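Local coordinates for profilin-2 (Acanthamoeba castellanii, PDB 1F2K), which binds monomeric actin and so shapes the cytoskeleton, blocking actin polymerisation at high concentration and enhancing it at low, and also binds PIP2, at residues D25-A30 and V37-G42; D73-Y78 and I87-S92. One frame throughout, in Å; residues are numbered along the deposited sequence.

Contact 1. Residues D25-A30 and V37-G42; sequences DGNTWA and VSPANG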
# COMPACT_ATOMS: atom_id res chain seq x y z
N ASP A 25 -12.56 3.98 -0.98
CA ASP A 25 -13.05 4.65 -2.17
C ASP A 25 -11.84 5.18 -2.93
O ASP A 25 -11.98 5.85 -3.97
CB ASP A 25 -13.98 5.79 -1.78
CG ASP A 25 -13.25 6.96 -1.19
OD1 ASP A 25 -12.26 6.74 -0.43
OD2 ASP A 25 -13.68 8.10 -1.50
N GLY A 26 -10.66 4.89 -2.42
CA GLY A 26 -9.43 5.30 -3.06
C GLY A 26 -8.91 6.70 -2.76
O GLY A 26 -7.84 7.07 -3.24
N ASN A 27 -9.65 7.49 -2.00
CA ASN A 27 -9.16 8.84 -1.69
C ASN A 27 -8.21 8.76 -0.50
O ASN A 27 -8.43 8.01 0.46
CB ASN A 27 -10.33 9.79 -1.38
CG ASN A 27 -11.01 10.32 -2.63
OD1 ASN A 27 -10.38 10.95 -3.49
ND2 ASN A 27 -12.30 10.08 -2.73
N THR A 28 -7.14 9.54 -0.60
CA THR A 28 -6.08 9.56 0.40
C THR A 28 -6.43 10.12 1.76
O THR A 28 -6.89 11.26 1.86
CB THR A 28 -4.94 10.42 -0.09
OG1 THR A 28 -4.42 9.86 -1.30
CG2 THR A 28 -3.85 10.58 1.02
N TRP A 29 -6.22 9.34 2.81
CA TRP A 29 -6.45 9.87 4.17
C TRP A 29 -5.20 10.63 4.70
O TRP A 29 -5.32 11.61 5.42
CB TRP A 29 -6.76 8.76 5.11
CG TRP A 29 -8.10 8.25 4.93
CD1 TRP A 29 -8.89 8.38 3.85
CD2 TRP A 29 -8.84 7.51 5.88
NE1 TRP A 29 -10.09 7.78 4.06
CE2 TRP A 29 -10.09 7.23 5.31
CE3 TRP A 29 -8.56 7.07 7.18
CZ2 TRP A 29 -11.08 6.52 5.99
CZ3 TRP A 29 -9.52 6.39 7.84
CH2 TRP A 29 -10.79 6.12 7.24
N ALA A 30 -4.01 10.15 4.35
CA ALA A 30 -2.78 10.83 4.76
C ALA A 30 -1.74 10.30 3.79
O ALA A 30 -1.93 9.23 3.21
CB ALA A 30 -2.40 10.49 6.20
N VAL A 37 -0.72 9.54 -4.42
CA VAL A 37 -1.40 8.57 -5.25
C VAL A 37 -2.79 9.12 -5.61
O VAL A 37 -3.54 9.61 -4.74
CB VAL A 37 -1.57 7.18 -4.58
CG1 VAL A 37 -1.22 7.24 -3.14
CG2 VAL A 37 -2.99 6.70 -4.79
N SER A 38 -3.09 9.04 -6.91
CA SER A 38 -4.34 9.52 -7.50
C SER A 38 -5.54 8.74 -6.97
O SER A 38 -5.43 7.55 -6.62
CB SER A 38 -4.32 9.30 -9.01
OG SER A 38 -4.46 7.91 -9.32
N PRO A 39 -6.69 9.42 -6.91
CA PRO A 39 -7.97 8.85 -6.46
C PRO A 39 -8.35 7.75 -7.48
O PRO A 39 -8.96 6.71 -7.14
CB PRO A 39 -8.91 10.05 -6.51
CG PRO A 39 -8.00 11.21 -6.15
CD PRO A 39 -6.75 10.90 -6.97
N ALA A 40 -7.95 7.97 -8.72
CA ALA A 40 -8.23 7.00 -9.79
C ALA A 40 -7.50 5.70 -9.47
O ALA A 40 -8.15 4.66 -9.32
CB ALA A 40 -7.77 7.57 -11.12
N ASN A 41 -6.16 5.75 -9.36
CA ASN A 41 -5.40 4.52 -9.04
C ASN A 41 -5.85 3.87 -7.74
O ASN A 41 -5.94 2.63 -7.65
CB ASN A 41 -3.90 4.77 -8.89
CG ASN A 41 -3.26 5.30 -10.13
OD1 ASN A 41 -3.75 5.06 -11.25
ND2 ASN A 41 -2.14 6.01 -9.96
N GLY A 42 -6.11 4.71 -6.73
CA GLY A 42 -6.51 4.22 -5.42
C GLY A 42 -7.73 3.34 -5.48
O GLY A 42 -7.75 2.26 -4.90
O HOH W 1 -6.02 9.39 -3.60
O HOH W 2 -1.27 10.30 -1.75

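Contact 2. Residues D73-Y78 and I87-S92; sequences DDRSVY and ITVKTS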
# COMPACT_ATOMS: atom_id res chain seq x y z
N ASP A 73 -4.80 -11.23 -2.70
CA ASP A 73 -5.88 -11.94 -2.03
C ASP A 73 -6.89 -10.96 -1.44
O ASP A 73 -6.93 -9.80 -1.83
CB ASP A 73 -5.35 -12.88 -0.96
CG ASP A 73 -4.42 -12.20 -0.02
OD1 ASP A 73 -4.84 -11.30 0.77
OD2 ASP A 73 -3.24 -12.58 -0.11
N ASP A 74 -7.74 -11.40 -0.53
CA ASP A 74 -8.72 -10.45 -0.04
C ASP A 74 -8.24 -9.55 1.05
O ASP A 74 -9.01 -8.77 1.60
CB ASP A 74 -10.05 -11.15 0.35
CG ASP A 74 -9.87 -12.30 1.30
OD1 ASP A 74 -9.02 -13.18 1.00
OD2 ASP A 74 -10.58 -12.32 2.35
N ARG A 75 -6.95 -9.64 1.35
CA ARG A 75 -6.35 -8.78 2.36
C ARG A 75 -5.12 -8.05 1.83
O ARG A 75 -4.92 -6.87 2.14
CB ARG A 75 -5.96 -9.58 3.61
CG ARG A 75 -5.02 -8.83 4.51
CD ARG A 75 -4.87 -9.47 5.89
NE ARG A 75 -3.65 -9.00 6.52
CZ ARG A 75 -3.54 -8.72 7.80
NH1 ARG A 75 -4.59 -8.85 8.62
NH2 ARG A 75 -2.37 -8.34 8.27
N SER A 76 -4.32 -8.73 1.01
CA SER A 76 -3.09 -8.14 0.50
C SER A 76 -2.89 -8.08 -1.01
O SER A 76 -3.32 -8.95 -1.77
CB SER A 76 -1.91 -8.86 1.14
OG SER A 76 -2.11 -9.07 2.55
N VAL A 77 -2.24 -7.02 -1.46
CA VAL A 77 -1.93 -6.90 -2.87
C VAL A 77 -0.53 -6.28 -2.90
O VAL A 77 -0.29 -5.20 -2.35
CB VAL A 77 -2.92 -6.04 -3.63
CG1 VAL A 77 -2.39 -5.79 -5.00
CG2 VAL A 77 -4.27 -6.73 -3.76
N TYR A 78 0.39 -7.02 -3.50
CA TYR A 78 1.78 -6.63 -3.59
C TYR A 78 2.17 -6.56 -5.04
O TYR A 78 1.82 -7.44 -5.83
CB TYR A 78 2.69 -7.69 -2.97
CG TYR A 78 2.64 -7.94 -1.49
CD1 TYR A 78 1.72 -7.30 -0.64
CD2 TYR A 78 3.48 -8.86 -0.94
CE1 TYR A 78 1.67 -7.63 0.75
CE2 TYR A 78 3.43 -9.19 0.42
CZ TYR A 78 2.53 -8.58 1.26
OH TYR A 78 2.52 -8.99 2.60
N ILE A 87 3.96 -2.61 -1.09
CA ILE A 87 3.18 -3.54 -0.26
C ILE A 87 1.85 -2.86 0.07
O ILE A 87 1.87 -1.77 0.65
CB ILE A 87 3.88 -3.84 1.07
CG1 ILE A 87 5.30 -4.34 0.82
CG2 ILE A 87 3.12 -4.86 1.83
CD1 ILE A 87 5.41 -5.69 0.17
N THR A 88 0.70 -3.43 -0.31
CA THR A 88 -0.55 -2.77 0.09
C THR A 88 -1.33 -3.79 0.84
O THR A 88 -1.26 -4.95 0.52
CB THR A 88 -1.40 -2.22 -1.07
OG1 THR A 88 -1.98 -3.30 -1.80
CG2 THR A 88 -0.53 -1.37 -1.98
N VAL A 89 -2.02 -3.33 1.88
CA VAL A 89 -2.83 -4.18 2.75
C VAL A 89 -4.13 -3.48 3.06
O VAL A 89 -4.14 -2.24 3.21
CB VAL A 89 -2.13 -4.44 4.09
CG1 VAL A 89 -2.91 -5.50 4.91
CG2 VAL A 89 -0.73 -4.89 3.84
N LYS A 90 -5.20 -4.28 3.14
CA LYS A 90 -6.56 -3.80 3.39
C LYS A 90 -7.10 -3.98 4.79
O LYS A 90 -7.16 -5.12 5.31
CB LYS A 90 -7.53 -4.46 2.43
CG LYS A 90 -9.01 -4.12 2.67
CD LYS A 90 -9.83 -4.73 1.54
CE LYS A 90 -11.34 -4.57 1.69
NZ LYS A 90 -12.06 -5.00 0.45
N THR A 91 -7.51 -2.87 5.42
CA THR A 91 -8.10 -2.96 6.77
C THR A 91 -9.61 -2.78 6.62
O THR A 91 -10.14 -2.69 5.51
CB THR A 91 -7.57 -1.89 7.67
OG1 THR A 91 -8.04 -0.61 7.23
CG2 THR A 91 -6.06 -1.88 7.62
N SER A 92 -10.32 -2.73 7.74
CA SER A 92 -11.75 -2.55 7.69
C SER A 92 -12.18 -1.21 7.04
O SER A 92 -13.14 -1.17 6.25
CB SER A 92 -12.35 -2.65 9.10
OG SER A 92 -13.78 -2.48 9.08
O HOH W 3 -11.63 -7.86 0.51

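Contact 1. Residues D25-A30 and V37-G42
A tight glycine-to-glycine packing joins the Asx turn at Asp-25 to the capped N-terminal turn of the helix that begins at Pro-39. Gly-26 CA lies 3.5 Å from Gly-42 C, and the two CA atoms are 3.9 Å apart; with no side chain on either residue, the two backbones meet directly. Beside it, the Asn-27 side chain crosses that of Pro-39 at a slant, OD1 standing 3.5 Å from Pro-39 CB and nearly as close to CG. With CG beside the backbone N (chi1 -81°), Asn-27 also sends ND2 to Asp-25 OD2 at 2.7 Å, while its own N donates to Asp-25 OD1; the two bonds, both meeting the carboxylate from above its plane, hold the turn. On the helix side, Ser-38 is the N-cap, its OG accepting from Asn-41 N. No direct hydrogen bond crosses the interface. Water 1 donates hydrogen bonds to Gly-26 O and to Val-37 O (2.7 Å) and accepts from Thr-28 OG1 at 2.8 Å; water 2 donates to that hydroxyl and accepts from Val-37 N. The polar link is therefore carried by solvent, with Thr-28 OG1 as its shared node, while direct contact rests on close van der Waals packing.

Contact 2. Residues D73-Y78 and I87-S92
Val-77 O is gripped twice by one residue: Thr-88 OG1 donates to it at 2.6 Å and Thr-88 N at 2.9 Å, both tilted somewhat from the carbonyl plane. The hydroxyl reaches it because OG1 sits between the backbone N and the carbonyl carbon (chi1 71°). Val-77 N returns a nearly straight bond to Thr-88 O, completing the hydrogen-bonded pair of an antiparallel hairpin whose strand axes run at 166°. At the hairpin's open end, Lys-90 N donates to Arg-75 O at 2.8 Å, and water 3 joins Lys-90 NZ to Asp-74 O. Asp-73 OD1 holds the entering turn, accepting from both Arg-75 N and Ser-76 N. On the face bearing Tyr-78, Ile-87 CD1 stands 3.8 Å from the ring centroid, 8° off the normal, a CH-pi contact, while Ile-87 CG2 presses on CE1 at 3.3 Å. The extended Arg-75 chain runs alongside Val-89, NE 3.9 Å from CG1, and its NH2 forms salt bridges to Glu-114 and Asp-118 of helix 106-121. Glu-114 OE2 also bonds Ser-76 OG and Tyr-78 OH. Such clustering would tend to stabilise the carboxylate of Glu-114 and ties the hairpin to the helix carrying the actin-binding residue Lys-115.

Overall arrangement
After helix 2-11 and strand 18-23, the chain makes contact 1, which closes the short connection between strand 28-31 and helix 39-50. Strands 60-62 and 65-72 follow before contact 2 closes the hairpin of strands 76-81 and 84-90. The contacts are thus in series, neither nested nor crossing, with centres 15 Å apart and nearest atoms about 7 Å apart. Strand 28-31 lies at one border of the antiparallel sheet; the hairpin lies inside it, between strands 94-100 and 65-72. Helix 39-50, begun in contact 1, covers Val-77 and Thr-88 through Phe-49, whereas helix 106-121 packs on the face bearing Tyr-78 and Val-89, giving the helix-sheet-helix sandwich of profilins.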